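Local coordinates for protein O-methyltransferase (Saccharopolyspora spinosa, PDB 4CE0) that probably methylates the 4'-hydroxyl of the rhamnose of spinosyns, with S-adenosyl-L-methionine as methyl donor and magnesium bound at its active site, at residues Asp10-Lys13 and Lys14-Asn18; Asp61-Gln64 and His65-Ala69; Glu68-Ala72 and Asp73-Gly77. All coordinates share one frame; numbering follows the deposited sequence.

Interaction 1 (Asp10-Lys13 and Lys14-Asn18)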
# COMPACT_ATOMS: atom_id res chain seq x y z
N ASP A 10 5.01 -3.68 5.80
CA ASP A 10 4.75 -4.89 5.04
C ASP A 10 3.91 -4.57 3.82
O ASP A 10 4.24 -5.01 2.71
CB ASP A 10 4.01 -5.90 5.91
CG ASP A 10 3.78 -7.23 5.19
OD1 ASP A 10 4.79 -7.91 4.86
OD2 ASP A 10 2.61 -7.59 4.96
N LEU A 11 2.84 -3.78 4.00
CA LEU A 11 2.07 -3.37 2.83
C LEU A 11 2.92 -2.57 1.82
O LEU A 11 2.82 -2.78 0.59
CB LEU A 11 0.82 -2.60 3.23
CG LEU A 11 -0.01 -2.00 2.08
CD1 LEU A 11 -0.54 -3.04 1.14
CD2 LEU A 11 -1.16 -1.13 2.71
N LEU A 12 3.74 -1.66 2.32
CA LEU A 12 4.57 -0.82 1.45
C LEU A 12 5.46 -1.64 0.51
O LEU A 12 5.54 -1.33 -0.68
CB LEU A 12 5.40 0.16 2.27
CG LEU A 12 6.13 1.27 1.51
CD1 LEU A 12 5.19 2.05 0.58
CD2 LEU A 12 6.78 2.22 2.46
N LYS A 13 6.09 -2.69 1.04
CA LYS A 13 6.94 -3.57 0.22
C LYS A 13 6.16 -4.20 -0.91
O LYS A 13 6.64 -4.28 -2.04
CB LYS A 13 7.63 -4.64 1.10
CG LYS A 13 8.67 -4.00 2.04
CD LYS A 13 9.40 -4.99 2.89
CE LYS A 13 8.49 -5.60 3.91
NZ LYS A 13 9.30 -6.24 4.99
N LYS A 14 4.94 -4.66 -0.62
CA LYS A 14 4.07 -5.22 -1.63
C LYS A 14 3.73 -4.16 -2.67
O LYS A 14 3.72 -4.42 -3.88
CB LYS A 14 2.77 -5.72 -1.00
CG LYS A 14 2.88 -7.01 -0.18
CD LYS A 14 1.51 -7.22 0.51
CE LYS A 14 1.38 -8.54 1.28
NZ LYS A 14 2.17 -8.53 2.54
N VAL A 15 3.43 -2.95 -2.20
CA VAL A 15 3.08 -1.87 -3.12
C VAL A 15 4.26 -1.43 -4.01
O VAL A 15 4.10 -1.29 -5.21
CB VAL A 15 2.53 -0.66 -2.35
CG1 VAL A 15 2.08 0.41 -3.32
CG2 VAL A 15 1.39 -1.13 -1.43
N LEU A 16 5.43 -1.19 -3.43
CA LEU A 16 6.57 -0.69 -4.19
C LEU A 16 7.04 -1.67 -5.28
O LEU A 16 7.56 -1.26 -6.30
CB LEU A 16 7.73 -0.42 -3.23
CG LEU A 16 7.55 0.77 -2.31
CD1 LEU A 16 8.57 0.72 -1.14
CD2 LEU A 16 7.70 2.02 -3.11
N THR A 17 6.89 -2.97 -5.02
CA THR A 17 7.18 -4.01 -6.01
C THR A 17 5.98 -4.32 -6.92
O THR A 17 6.07 -5.17 -7.80
CB THR A 17 7.52 -5.31 -5.31
OG1 THR A 17 6.50 -5.57 -4.35
CG2 THR A 17 8.89 -5.23 -4.58
N ASN A 18 4.87 -3.64 -6.68
CA ASN A 18 3.61 -3.86 -7.38
C ASN A 18 3.12 -5.30 -7.39
O ASN A 18 2.69 -5.80 -8.43
CB ASN A 18 3.70 -3.34 -8.80
CG ASN A 18 2.32 -3.17 -9.46
OD1 ASN A 18 1.31 -2.92 -8.80
ND2 ASN A 18 2.29 -3.31 -10.77

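Interaction 2 (Asp61-Gln64 and His65-Ala69)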
# COMPACT_ATOMS: atom_id res chain seq x y z
N ASP A 61 13.49 -6.40 2.15
CA ASP A 61 13.54 -6.90 3.53
C ASP A 61 14.93 -6.68 4.10
O ASP A 61 15.12 -6.38 5.28
CB ASP A 61 13.23 -8.40 3.63
CG ASP A 61 11.78 -8.75 3.31
OD1 ASP A 61 10.90 -7.87 3.29
OD2 ASP A 61 11.52 -9.95 3.09
N ASN A 62 15.94 -6.87 3.27
CA ASN A 62 17.29 -6.60 3.74
C ASN A 62 17.42 -5.13 4.10
O ASN A 62 18.01 -4.74 5.14
CB ASN A 62 18.31 -7.01 2.69
CG ASN A 62 19.69 -6.42 2.95
OD1 ASN A 62 20.04 -5.37 2.40
ND2 ASN A 62 20.44 -7.06 3.83
N LEU A 63 16.84 -4.28 3.26
CA LEU A 63 16.98 -2.82 3.48
C LEU A 63 16.32 -2.46 4.80
O LEU A 63 16.86 -1.69 5.59
CB LEU A 63 16.37 -2.07 2.31
CG LEU A 63 16.51 -0.54 2.26
CD1 LEU A 63 17.90 -0.11 2.56
CD2 LEU A 63 16.10 -0.02 0.87
N GLN A 64 15.18 -3.07 5.09
CA GLN A 64 14.46 -2.80 6.33
C GLN A 64 15.29 -3.27 7.55
O GLN A 64 15.34 -2.58 8.55
CB GLN A 64 13.12 -3.52 6.34
CG GLN A 64 12.31 -3.27 7.65
CD GLN A 64 10.90 -3.80 7.58
OE1 GLN A 64 10.41 -4.16 6.51
NE2 GLN A 64 10.23 -3.88 8.74
N HIS A 65 15.88 -4.46 7.46
CA HIS A 65 16.73 -5.03 8.53
C HIS A 65 17.86 -4.08 8.85
O HIS A 65 18.09 -3.74 10.01
CB HIS A 65 17.33 -6.39 8.09
CG HIS A 65 18.34 -6.95 9.04
ND1 HIS A 65 19.68 -6.64 8.98
CD2 HIS A 65 18.20 -7.81 10.08
CE1 HIS A 65 20.32 -7.27 9.95
NE2 HIS A 65 19.45 -8.00 10.62
N CYS A 66 18.54 -3.59 7.81
CA CYS A 66 19.65 -2.65 8.00
C CYS A 66 19.23 -1.29 8.61
O CYS A 66 19.86 -0.77 9.53
CB CYS A 66 20.40 -2.41 6.68
SG CYS A 66 21.23 -3.91 6.02
N VAL A 67 18.20 -0.69 8.06
CA VAL A 67 17.74 0.59 8.54
C VAL A 67 17.28 0.41 9.99
O VAL A 67 17.59 1.26 10.82
CB VAL A 67 16.55 1.12 7.67
CG1 VAL A 67 15.88 2.37 8.31
CG2 VAL A 67 17.02 1.36 6.23
N GLU A 68 16.56 -0.69 10.29
CA GLU A 68 16.03 -0.89 11.65
C GLU A 68 17.15 -1.08 12.67
O GLU A 68 17.03 -0.65 13.82
CB GLU A 68 15.03 -2.06 11.72
CG GLU A 68 13.62 -1.66 11.22
CD GLU A 68 12.60 -2.77 11.23
OE1 GLU A 68 12.91 -3.84 11.79
OE2 GLU A 68 11.49 -2.58 10.70
N ALA A 69 18.24 -1.71 12.23
CA ALA A 69 19.36 -2.03 13.11
C ALA A 69 20.10 -0.76 13.46
O ALA A 69 20.49 -0.53 14.62
CB ALA A 69 20.31 -3.04 12.44

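Interaction 3 (Glu68-Ala72 and Asp73-Gly77)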
# COMPACT_ATOMS: atom_id res chain seq x y z
N GLU A 68 16.56 -0.69 10.29
CA GLU A 68 16.03 -0.89 11.65
C GLU A 68 17.15 -1.08 12.67
O GLU A 68 17.03 -0.65 13.82
CB GLU A 68 15.03 -2.06 11.72
CG GLU A 68 13.62 -1.66 11.22
CD GLU A 68 12.60 -2.77 11.23
OE1 GLU A 68 12.91 -3.84 11.79
OE2 GLU A 68 11.49 -2.58 10.70
N ALA A 69 18.24 -1.71 12.23
CA ALA A 69 19.36 -2.03 13.11
C ALA A 69 20.10 -0.76 13.46
O ALA A 69 20.49 -0.53 14.62
CB ALA A 69 20.31 -3.04 12.44
N VAL A 70 20.31 0.06 12.45
CA VAL A 70 20.94 1.37 12.62
C VAL A 70 20.15 2.25 13.59
O VAL A 70 20.74 2.99 14.40
CB VAL A 70 21.06 2.05 11.26
CG1 VAL A 70 20.88 3.53 11.34
CG2 VAL A 70 22.40 1.67 10.57
N LEU A 71 18.83 2.24 13.46
CA LEU A 71 17.97 3.01 14.35
C LEU A 71 18.02 2.46 15.79
O LEU A 71 18.16 3.23 16.73
CB LEU A 71 16.52 3.02 13.86
CG LEU A 71 16.22 3.74 12.55
CD1 LEU A 71 14.71 3.74 12.33
CD2 LEU A 71 16.78 5.17 12.48
N ALA A 72 17.93 1.14 15.97
CA ALA A 72 17.94 0.57 17.32
C ALA A 72 19.31 0.68 17.98
O ALA A 72 19.41 0.90 19.18
CB ALA A 72 17.53 -0.80 17.30
N ASP A 73 20.37 0.51 17.20
CA ASP A 73 21.74 0.58 17.72
C ASP A 73 22.23 2.00 18.00
O ASP A 73 23.22 2.19 18.71
CB ASP A 73 22.72 -0.07 16.73
CG ASP A 73 22.54 -1.57 16.64
OD1 ASP A 73 21.54 -2.10 17.15
OD2 ASP A 73 23.43 -2.21 16.05
N GLY A 74 21.56 3.01 17.45
CA GLY A 74 22.03 4.38 17.58
C GLY A 74 23.12 4.79 16.60
O GLY A 74 23.82 5.78 16.82
N VAL A 75 23.25 4.08 15.48
CA VAL A 75 24.25 4.47 14.48
C VAL A 75 23.88 5.83 13.91
O VAL A 75 22.80 6.00 13.37
CB VAL A 75 24.32 3.46 13.33
CG1 VAL A 75 25.44 3.82 12.35
CG2 VAL A 75 24.50 2.06 13.88
N PRO A 76 24.77 6.82 14.04
CA PRO A 76 24.35 8.10 13.48
C PRO A 76 24.51 8.19 11.97
O PRO A 76 25.35 7.53 11.34
CB PRO A 76 25.25 9.11 14.21
CG PRO A 76 26.46 8.36 14.56
CD PRO A 76 26.07 6.91 14.74
N GLY A 77 23.68 9.03 11.36
CA GLY A 77 23.89 9.43 9.98
C GLY A 77 22.67 9.31 9.11
O GLY A 77 21.64 8.84 9.55

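Interaction 1 (Asp10-Lys13 and Lys14-Asn18)
D10 and K14 stand one helical turn apart and form a salt bridge, with D10 OD2 2.6 Å from K14 NZ. One carboxylate oxygen carries the bridge: K14 NZ lies 3.6 Å from D10 OD1. The lysine chain runs extended back along the helix and bends only at its last torsion (chi4 73°), which turns its ammonium group into the acid. A turn's spacing also sets the apolar pairs. The CD1 methyl of L11 meets V15 CG2 at 3.7 Å, while L12 presents its branch carbon, CG, to L16 CD1 at 3.6 Å. Beneath these side chains V15 N bonds to L11 O and L16 N to L12 O in regular alpha-helical fashion, whereas the K14 N to D10 O bond is weak.

At the end of the helix the T17 hydroxyl folds back toward the main chain. A chi1 of 50° sets it between backbone N and carbonyl carbon, facing two main-chain oxygens, with OG1 2.6 Å from K13 O and 3.0 Å from K14 O. Its single proton can serve either one, and K13 O also accepts the longer bond from T17 N. The chain then leaves the helix at N18, where a positive phi (53°) and bonds back into the last turn make a Schellman motif; one of these joins N18 N to V15 O at 2.9 Å.

Different faces of this short helix meet different neighbours. L11 and V15 pack on the same residues of the second subunit, whose Y21 hydroxyl bonds V15 O, so this face belongs to the dimer interface. L12 and L16 lie on F92 of helix 88-100. K13 makes a salt bridge to D61 and, with T17, packs against L57 and L60 of helix 56-73.

Interaction 2 (Asp61-Gln64 and His65-Ala69)
H65 N bonds to D61 O at 3.0 Å, the first of four successive i to i+4 backbone bonds that carry the chain through this part of the helix. C66 follows, its amide held by N62 O. Its SG lies 3.9 Å from N62 ND2 in a loose contact, and both side chains rest on I210 of strand 207-211. V67 comes next: CG2 approaches L63 CD1 at 4.1 Å, the two branched chains crossing at an angle while V67 N bonds to L63 O.

E68 supplies the polar side-chain contact. It lies alongside Q64, both chains extended beyond CG and pointing the same way, and Q64 NE2 donates to E68 OE2 at 2.7 Å. The bond is fairly straight at the hydrogen (160°). The acceptor is nearly in the plane of the Q64 amide, but the donor meets OE2 from above the carboxylate plane, the two flat groups being turned 71° apart. Since Q64 OE1 accepts from K13 of helix 6-16, both ends of the amide are engaged and its orientation is well defined.

Polar i, i+4 pairing on one face and apolar packing on another are marks of an amphipathic helix; here it flanks the central sheet of a Rossmann-like, class I methyltransferase fold, with the side chain of L63 about 7 Å from bound S-adenosyl-L-homocysteine.

Interaction 3 (Glu68-Ala72 and Asp73-Gly77)
V70 and V75 come together because the chain between them turns through a positive phi at G74 (82°), while a chi1 of -175° at V75 puts CG1 anti to the backbone nitrogen and leaves CG2 beside it, against V70 CA. The result is a C-terminal helix turn closed by a glycine of positive phi. V75 N reaches five residues back to V70 O at 2.9 Å, as in the outer bond of a Schellman motif, while the inner bond, G74 N to L71 O, is weak at 3.5 Å. The backbone angles of G74 are ones that a residue with no side chain adopts readily.

D73 prolongs the helical bonding, its N bonding A69 O at 2.8 Å. Its chi1 of -69° keeps the carboxylate over the same carbonyl, so D73 OD1 stands 3.2 Å from A69 O, two acceptors close together. D73 OD2 forms a salt bridge with R247 on strand 244-247.

The turn leads helix 56-73 towards strand 78-82, in the parallel part of the mixed sheet, and both valines pack on A180 of the adjacent strand 179-184. Their side chains cross at about a right angle, with V70 CG2 3.8 Å from V75 CB.

Interaction 1 comes first along the chain, at the end of helix 6-16; interactions 2 and 3 follow on helix 56-73, which packs against it, and overlap at E68 and A69, their centres about 10 Å apart. Interactions 1 and 2, with centres about 15 Å apart, touch directly through the ammonium group of K13, which reaches both D61 and Q64. Interaction 3, whose centre is about 23 Å from that of interaction 1, does not touch it. Interactions 1 and 2 both lie near the cofactor, the first also at the dimer interface, whereas interaction 3 lies away from the annotated sites and leads into strand 78-82 of the central sheet.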